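Local coordinates for gamma-glutamyltranspeptidase (Streptomyces lincolnensis, PDB 6J3A), which probably cleaves or transfers gamma-glutamyl groups, as an LmbA-like homologue of the gamma-glutamyltranspeptidases of the Ntn-hydrolase clan, at residues Gln78-Ala83 with Ala251-Thr256; Asp315-Tyr320 with Met462-Glu467; Leu469-Thr474 with Arg478-Leu483. All blocks are in the same frame, centred on the assembly; numbering follows the deposited sequence.

Contact 1. Residues Gln78-Ala83 with Ala251-Thr256; sequences QGVAPA and AGWSAT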
# COMPACT_ATOMS: atom_id res chain seq x y z
N GLN A 78 -8.34 -8.40 27.81
CA GLN A 78 -9.58 -9.15 27.77
C GLN A 78 -10.25 -9.06 29.14
O GLN A 78 -9.69 -9.49 30.15
CB GLN A 78 -9.31 -10.60 27.42
CG GLN A 78 -10.54 -11.49 27.52
CD GLN A 78 -11.62 -11.06 26.56
OE1 GLN A 78 -11.47 -11.22 25.34
NE2 GLN A 78 -12.71 -10.51 27.09
N GLY A 79 -11.45 -8.49 29.16
CA GLY A 79 -12.16 -8.30 30.40
C GLY A 79 -12.83 -9.57 30.89
O GLY A 79 -12.92 -10.57 30.17
N VAL A 80 -13.33 -9.49 32.13
CA VAL A 80 -13.94 -10.63 32.82
C VAL A 80 -15.47 -10.56 32.85
O VAL A 80 -16.07 -9.52 32.56
CB VAL A 80 -13.42 -10.78 34.28
CG1 VAL A 80 -11.94 -11.12 34.29
CG2 VAL A 80 -13.70 -9.53 35.14
N ALA A 81 -16.08 -11.68 33.22
CA ALA A 81 -17.50 -11.74 33.53
C ALA A 81 -17.82 -10.89 34.77
O ALA A 81 -16.98 -10.78 35.68
CB ALA A 81 -17.94 -13.17 33.75
N PRO A 82 -19.02 -10.28 34.81
CA PRO A 82 -19.36 -9.53 36.03
C PRO A 82 -19.58 -10.45 37.23
O PRO A 82 -19.91 -11.63 37.08
CB PRO A 82 -20.64 -8.78 35.65
CG PRO A 82 -20.70 -8.79 34.16
CD PRO A 82 -19.97 -10.01 33.71
N ALA A 83 -19.40 -9.87 38.42
CA ALA A 83 -19.61 -10.55 39.70
C ALA A 83 -20.94 -11.33 39.79
O ALA A 83 -20.99 -12.40 40.41
CB ALA A 83 -19.50 -9.54 40.83
N ALA A 251 -15.04 -0.62 38.45
CA ALA A 251 -14.08 -0.00 39.39
C ALA A 251 -12.91 -0.94 39.79
O ALA A 251 -11.78 -0.48 39.99
CB ALA A 251 -14.83 0.50 40.63
N GLY A 252 -13.19 -2.23 39.87
CA GLY A 252 -12.20 -3.23 40.30
C GLY A 252 -11.24 -3.77 39.25
O GLY A 252 -10.18 -4.29 39.59
N TRP A 253 -11.60 -3.65 37.97
CA TRP A 253 -10.87 -4.33 36.90
C TRP A 253 -9.82 -3.45 36.25
O TRP A 253 -10.07 -2.31 35.90
CB TRP A 253 -11.81 -4.90 35.82
CG TRP A 253 -11.08 -5.76 34.81
CD1 TRP A 253 -10.87 -7.10 34.87
CD2 TRP A 253 -10.41 -5.30 33.63
NE1 TRP A 253 -10.13 -7.52 33.79
CE2 TRP A 253 -9.83 -6.43 33.02
CE3 TRP A 253 -10.25 -4.05 33.03
CZ2 TRP A 253 -9.11 -6.34 31.82
CZ3 TRP A 253 -9.53 -3.96 31.86
CH2 TRP A 253 -8.97 -5.10 31.26
N SER A 254 -8.64 -4.02 36.06
CA SER A 254 -7.54 -3.41 35.34
C SER A 254 -7.00 -4.43 34.36
O SER A 254 -7.11 -5.64 34.58
CB SER A 254 -6.40 -3.02 36.29
OG SER A 254 -6.77 -1.94 37.12
N ALA A 255 -6.40 -3.93 33.29
CA ALA A 255 -5.62 -4.78 32.40
C ALA A 255 -4.37 -5.21 33.15
O ALA A 255 -3.85 -4.48 34.01
CB ALA A 255 -5.27 -4.02 31.15
N THR A 256 -3.90 -6.42 32.85
CA THR A 256 -2.73 -7.00 33.51
C THR A 256 -1.70 -7.48 32.50
O THR A 256 -2.03 -7.67 31.33
CB THR A 256 -3.11 -8.20 34.39
OG1 THR A 256 -3.89 -9.12 33.62
CG2 THR A 256 -3.91 -7.73 35.58
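Q78 NE2 donates to G79 O at 3.1 Å, a nearly straight bond (169°) lying in the amide plane of Q78, which ties the side chain back onto the next peptide; both residues rest against the indole of W253. At the other end of this amide, OE1 accepts a hydrogen bond from T481 OG1. The side chain points away from the indole, which meets Q78 only through its backbone O.

That backbone packs obliquely on the tryptophan. Q78 O lies 3.6 Å from W253 CZ2, and G79 CA sits 3.6 Å above the ring plane, offset toward its rim. V80 completes the row at the pyrrole end, where its CG2 branch reaches W253 CD1 at 3.7 Å while CG1 looks to NE1 at 4.1 Å. With CG anti to the backbone N (chi1 -173°), W253 projects its ring from the loop after helix 247-252 up to the 78-80 backbone. On the opposite side of the ring stands A255 N, 3.4 Å above the plane, itself a hydrogen-bond donor to D113 OD2.

The arrangement joins the loop leaving strand 73-77 to the link between helix 247-252 and strand 256-265, where T256 pairs with C76 through the backbone. Q78 probably occupies the place of the arginine that binds the substrate's alpha-carboxylate in classical gamma-glutamyltranspeptidases. No polar bond joins the two segments, so the contact rests on dispersion and shape: a broad aromatic surface laid between two runs of backbone, with the valine methyls closing the pyrrole end.

Contact 2. Residues Asp315-Tyr320 with Met462-Glu467; sequences DREAWY and MTWLEE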
# COMPACT_ATOMS: atom_id res chain seq x y z
N ASP A 315 -8.67 -30.10 21.62
CA ASP A 315 -7.98 -29.85 22.88
C ASP A 315 -8.31 -28.45 23.39
O ASP A 315 -8.50 -28.26 24.58
CB ASP A 315 -6.45 -30.03 22.74
CG ASP A 315 -5.99 -31.48 22.95
OD1 ASP A 315 -6.80 -32.35 23.37
OD2 ASP A 315 -4.79 -31.75 22.71
N ARG A 316 -8.38 -27.48 22.48
CA ARG A 316 -8.85 -26.13 22.80
C ARG A 316 -10.22 -26.13 23.50
O ARG A 316 -10.40 -25.51 24.55
CB ARG A 316 -8.91 -25.27 21.54
CG ARG A 316 -9.29 -23.82 21.81
CD ARG A 316 -9.70 -23.09 20.54
NE ARG A 316 -11.11 -23.31 20.21
CZ ARG A 316 -11.81 -22.61 19.32
NH1 ARG A 316 -13.09 -22.90 19.10
NH2 ARG A 316 -11.26 -21.60 18.66
N GLU A 317 -11.17 -26.83 22.89
CA GLU A 317 -12.53 -26.93 23.43
C GLU A 317 -12.60 -27.64 24.78
O GLU A 317 -13.30 -27.19 25.69
CB GLU A 317 -13.42 -27.69 22.44
CG GLU A 317 -14.90 -27.66 22.81
CD GLU A 317 -15.41 -26.25 23.01
OE1 GLU A 317 -15.18 -25.41 22.12
OE2 GLU A 317 -16.01 -25.97 24.06
N ALA A 318 -11.89 -28.76 24.88
CA ALA A 318 -11.84 -29.56 26.10
C ALA A 318 -11.12 -28.89 27.26
O ALA A 318 -11.58 -28.97 28.39
CB ALA A 318 -11.19 -30.91 25.81
N TRP A 319 -10.00 -28.24 26.97
CA TRP A 319 -9.06 -27.82 28.01
C TRP A 319 -8.92 -26.31 28.24
O TRP A 319 -8.53 -25.91 29.33
CB TRP A 319 -7.69 -28.46 27.76
CG TRP A 319 -7.78 -29.97 27.73
CD1 TRP A 319 -7.62 -30.78 26.65
CD2 TRP A 319 -8.12 -30.81 28.82
NE1 TRP A 319 -7.81 -32.09 27.01
CE2 TRP A 319 -8.13 -32.14 28.34
CE3 TRP A 319 -8.41 -30.57 30.18
CZ2 TRP A 319 -8.42 -33.23 29.16
CZ3 TRP A 319 -8.70 -31.65 31.00
CH2 TRP A 319 -8.70 -32.96 30.49
N TYR A 320 -9.24 -25.48 27.24
CA TYR A 320 -8.93 -24.04 27.34
C TYR A 320 -10.03 -23.28 28.04
O TYR A 320 -11.20 -23.65 28.00
CB TYR A 320 -8.68 -23.38 25.98
CG TYR A 320 -7.43 -23.81 25.23
CD1 TYR A 320 -6.86 -25.08 25.39
CD2 TYR A 320 -6.84 -22.95 24.31
CE1 TYR A 320 -5.74 -25.47 24.67
CE2 TYR A 320 -5.72 -23.33 23.57
CZ TYR A 320 -5.18 -24.59 23.76
OH TYR A 320 -4.07 -24.98 23.04
N MET A 462 -18.93 -16.65 24.30
CA MET A 462 -18.02 -17.76 24.08
C MET A 462 -17.88 -18.73 25.26
O MET A 462 -17.33 -19.82 25.09
CB MET A 462 -16.66 -17.20 23.69
CG MET A 462 -16.74 -16.20 22.54
SD MET A 462 -15.19 -15.97 21.66
CE MET A 462 -15.80 -15.14 20.21
N THR A 463 -18.39 -18.35 26.42
CA THR A 463 -18.43 -19.24 27.58
C THR A 463 -19.57 -20.25 27.43
O THR A 463 -20.37 -20.17 26.50
CB THR A 463 -18.70 -18.45 28.87
OG1 THR A 463 -19.96 -17.79 28.76
CG2 THR A 463 -17.61 -17.44 29.13
N TRP A 464 -19.62 -21.18 28.37
CA TRP A 464 -20.70 -22.16 28.44
C TRP A 464 -21.58 -21.98 29.66
O TRP A 464 -21.08 -21.75 30.77
CB TRP A 464 -20.10 -23.55 28.48
CG TRP A 464 -19.42 -23.97 27.23
CD1 TRP A 464 -18.10 -24.29 27.09
CD2 TRP A 464 -20.02 -24.14 25.94
NE1 TRP A 464 -17.84 -24.66 25.79
CE2 TRP A 464 -19.00 -24.57 25.06
CE3 TRP A 464 -21.32 -23.97 25.44
CZ2 TRP A 464 -19.23 -24.85 23.70
CZ3 TRP A 464 -21.55 -24.25 24.08
CH2 TRP A 464 -20.51 -24.68 23.23
N LEU A 465 -22.89 -22.12 29.45
CA LEU A 465 -23.87 -22.16 30.54
C LEU A 465 -23.99 -23.59 31.10
O LEU A 465 -24.97 -24.30 30.87
CB LEU A 465 -25.22 -21.64 30.06
CG LEU A 465 -25.25 -20.20 29.55
CD1 LEU A 465 -26.67 -19.79 29.23
CD2 LEU A 465 -24.66 -19.22 30.56
N GLU A 466 -22.97 -23.97 31.86
CA GLU A 466 -22.80 -25.33 32.35
C GLU A 466 -21.63 -25.29 33.29
O GLU A 466 -20.57 -24.79 32.92
CB GLU A 466 -22.51 -26.29 31.20
CG GLU A 466 -22.47 -27.76 31.58
CD GLU A 466 -22.41 -28.67 30.37
OE1 GLU A 466 -22.56 -28.19 29.22
OE2 GLU A 466 -22.21 -29.89 30.53
N GLU A 467 -21.81 -25.82 34.50
CA GLU A 467 -20.78 -25.78 35.53
C GLU A 467 -19.69 -26.84 35.33
O GLU A 467 -19.87 -27.81 34.57
CB GLU A 467 -21.40 -25.90 36.92
CG GLU A 467 -22.14 -24.66 37.41
CD GLU A 467 -21.22 -23.49 37.78
OE1 GLU A 467 -21.71 -22.54 38.43
OE2 GLU A 467 -20.02 -23.50 37.44
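W464 NE1 donates to E317 OE2 at 2.8 Å, and this single bond carries the contact. The carboxylate oxygen lies in the ring plane of the indole, at its edge, and the N-H meets it close to the line of its C-O bond; the angle at the hydrogen, 146°, shows a moderate bend. OE2 is also 3.4 Å from W464 CZ2, so it lies beside the NE1-CE2-CZ2 edge, and the carboxylate is turned 72° against the indole.

E317 comes to this place from the last full turn of helix 299-319. Its CG is anti to the backbone N (chi1 -171°) and the chain then bends at chi2, which swings the carboxylate across to the tryptophan although the CB is not aimed at the 462-467 segment. The second oxygen, OE1, forms a salt bridge with R480 NH1, so the two oxygens of the buried group have different partners, an indole N-H and a guanidinium.

The indole in turn is placed by its own loop. W464 is bonded through its backbone to N471 and L473, and an inverse gamma turn centred on L465 follows directly. A leucine in place of W464 would probably leave E317 OE2 without its N-H partner and let the carboxylate turn about its remaining bridge to R480.

Around this pair, the helix end is anchored by a salt bridge from R316 to D504 and packs through R316 and Y320 on helix 280-288, while L465 and E467, from the tryptophan's own loop, touch helix 87-92; the contact thus joins helix 299-319 to the loop that runs from strand 454-455 to strand 486-490.

Contact 3. Residues Leu469-Thr474 with Arg478-Leu483; sequences LPNSLT and RPRTTL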
# COMPACT_ATOMS: atom_id res chain seq x y z
N LEU A 469 -16.56 -26.73 34.01
CA LEU A 469 -15.72 -26.78 32.80
C LEU A 469 -14.68 -25.65 32.81
O LEU A 469 -14.90 -24.63 33.47
CB LEU A 469 -16.58 -26.66 31.54
CG LEU A 469 -17.78 -27.59 31.37
CD1 LEU A 469 -18.72 -26.99 30.34
CD2 LEU A 469 -17.36 -28.98 30.95
N PRO A 470 -13.55 -25.83 32.07
CA PRO A 470 -12.52 -24.77 32.00
C PRO A 470 -13.05 -23.42 31.48
O PRO A 470 -12.55 -22.37 31.91
CB PRO A 470 -11.48 -25.35 31.02
CG PRO A 470 -11.76 -26.80 30.91
CD PRO A 470 -13.22 -26.98 31.21
N ASN A 471 -14.02 -23.48 30.57
CA ASN A 471 -14.71 -22.29 29.99
C ASN A 471 -16.19 -22.12 30.42
O ASN A 471 -17.02 -21.61 29.66
CB ASN A 471 -14.62 -22.37 28.45
CG ASN A 471 -14.96 -21.06 27.76
OD1 ASN A 471 -14.69 -19.97 28.27
ND2 ASN A 471 -15.56 -21.16 26.57
N SER A 472 -16.51 -22.55 31.64
CA SER A 472 -17.82 -22.31 32.26
C SER A 472 -17.90 -20.84 32.54
O SER A 472 -16.92 -20.26 33.01
CB SER A 472 -17.93 -23.05 33.61
OG SER A 472 -18.14 -24.45 33.44
N LEU A 473 -19.05 -20.23 32.27
CA LEU A 473 -19.27 -18.82 32.59
C LEU A 473 -19.01 -18.63 34.08
O LEU A 473 -19.66 -19.27 34.92
CB LEU A 473 -20.68 -18.39 32.22
CG LEU A 473 -21.09 -16.97 32.67
CD1 LEU A 473 -20.18 -15.91 32.06
CD2 LEU A 473 -22.54 -16.69 32.35
N THR A 474 -18.06 -17.77 34.42
CA THR A 474 -17.60 -17.66 35.80
C THR A 474 -17.31 -16.20 36.16
O THR A 474 -16.52 -15.54 35.48
CB THR A 474 -16.35 -18.53 36.05
OG1 THR A 474 -16.60 -19.88 35.64
CG2 THR A 474 -16.00 -18.55 37.53
N ARG A 478 -12.13 -14.48 32.59
CA ARG A 478 -12.22 -14.13 31.18
C ARG A 478 -12.95 -15.22 30.44
O ARG A 478 -12.76 -16.40 30.72
CB ARG A 478 -10.87 -14.00 30.49
CG ARG A 478 -9.96 -12.92 31.04
CD ARG A 478 -8.97 -13.54 31.99
NE ARG A 478 -7.60 -13.11 31.76
CZ ARG A 478 -6.52 -13.81 32.10
NH1 ARG A 478 -5.32 -13.32 31.83
NH2 ARG A 478 -6.60 -15.00 32.69
N PRO A 479 -13.76 -14.84 29.45
CA PRO A 479 -14.22 -15.88 28.54
C PRO A 479 -13.05 -16.36 27.68
O PRO A 479 -12.02 -15.67 27.53
CB PRO A 479 -15.25 -15.17 27.68
CG PRO A 479 -14.81 -13.75 27.67
CD PRO A 479 -14.15 -13.50 28.99
N ARG A 480 -13.23 -17.55 27.12
CA ARG A 480 -12.24 -18.11 26.23
C ARG A 480 -12.30 -17.37 24.90
O ARG A 480 -13.18 -17.61 24.08
CB ARG A 480 -12.51 -19.60 26.05
CG ARG A 480 -11.33 -20.37 25.52
CD ARG A 480 -11.61 -20.86 24.12
NE ARG A 480 -12.54 -21.99 24.13
CZ ARG A 480 -13.43 -22.26 23.18
NH1 ARG A 480 -14.20 -23.34 23.31
NH2 ARG A 480 -13.59 -21.47 22.11
N THR A 481 -11.34 -16.47 24.69
CA THR A 481 -11.43 -15.44 23.64
C THR A 481 -10.71 -15.87 22.35
O THR A 481 -9.64 -16.50 22.42
CB THR A 481 -10.93 -14.07 24.16
OG1 THR A 481 -11.27 -13.04 23.23
CG2 THR A 481 -9.43 -14.04 24.43
N THR A 482 -11.30 -15.54 21.20
CA THR A 482 -10.70 -15.89 19.89
C THR A 482 -9.50 -15.01 19.49
O THR A 482 -8.72 -15.38 18.61
CB THR A 482 -11.73 -15.85 18.74
OG1 THR A 482 -12.50 -14.65 18.83
CG2 THR A 482 -12.64 -17.06 18.82
N LEU A 483 -9.36 -13.87 20.17
CA LEU A 483 -8.36 -12.86 19.85
C LEU A 483 -6.96 -13.37 20.18
O LEU A 483 -6.67 -13.70 21.32
CB LEU A 483 -8.65 -11.58 20.64
CG LEU A 483 -10.11 -11.11 20.63
CD1 LEU A 483 -10.21 -9.73 21.27
CD2 LEU A 483 -10.74 -11.13 19.23
O HOH W 1 -13.29 -18.90 30.16
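N471 and R480 face each other where two runs of one loop fold together, their side chains crossing at about a right angle. N471 OD1 accepts R480 N at 3.1 Å with an N-H...O angle of 140°, the donor standing well above the carbonyl plane. A water molecule gives a second bond to the same oxygen, at 2.6 Å from N471 OD1, and a third link follows because that water also donates to R478 O, likewise at 2.6 Å. One amide oxygen therefore holds the 478-480 backbone both directly and through water.

Packing is tight beside it, for N471 OD1 also comes within 3.1 Å of R480 CB. N471 CG is anti to its backbone nitrogen (chi1 -165°), which sets the amide toward the arginine, and ND2 lies over one face of the guanidinium, 4.0 Å from R480 NE, with the two planes 33° apart. ND2 spends its hydrogen bond on M462 O. R480 NE, buried here, has no partner in the model.

N471 is presented by a type I beta turn from L469 to S472, closed by S472 N to L469 O. The turn is reinforced by L469 N donating to S472 OG at 2.8 Å, and T474 OG1 donates to S472 O just beyond it.

Taken together, the chemistry implies that a neutral amide, satisfied at both ends, would help to set the backbone that leads to T481 and T482, which stand at the place of the serine pair that in relatives binds the gamma-glutamyl group. The charge of R480 is probably balanced in part by E317, in a setting that also includes R316, whose NH1 lies near R480 NH2.

Overall arrangement
Along the chain the three contacts follow one another in series, and contacts 2 and 3 share the long loop between strands 454-455 and 486-490. Their centres are about 6 Å apart and they touch through the E317-R480 salt bridge and a probable hydrogen bond between S472 OG and E466 O, forming a linked set of polar contacts. Contact 1 lies further off, its centre about 13 Å from that of contact 3 and about 20 Å from that of contact 2, yet it meets contact 3 through Q78 and T481. The shared loop, which carries the probable gamma-glutamyl-pocket threonines, is thus joined to helix 299-319 and, through contact 1, to the neighbouring strands 73-77 and 256-265.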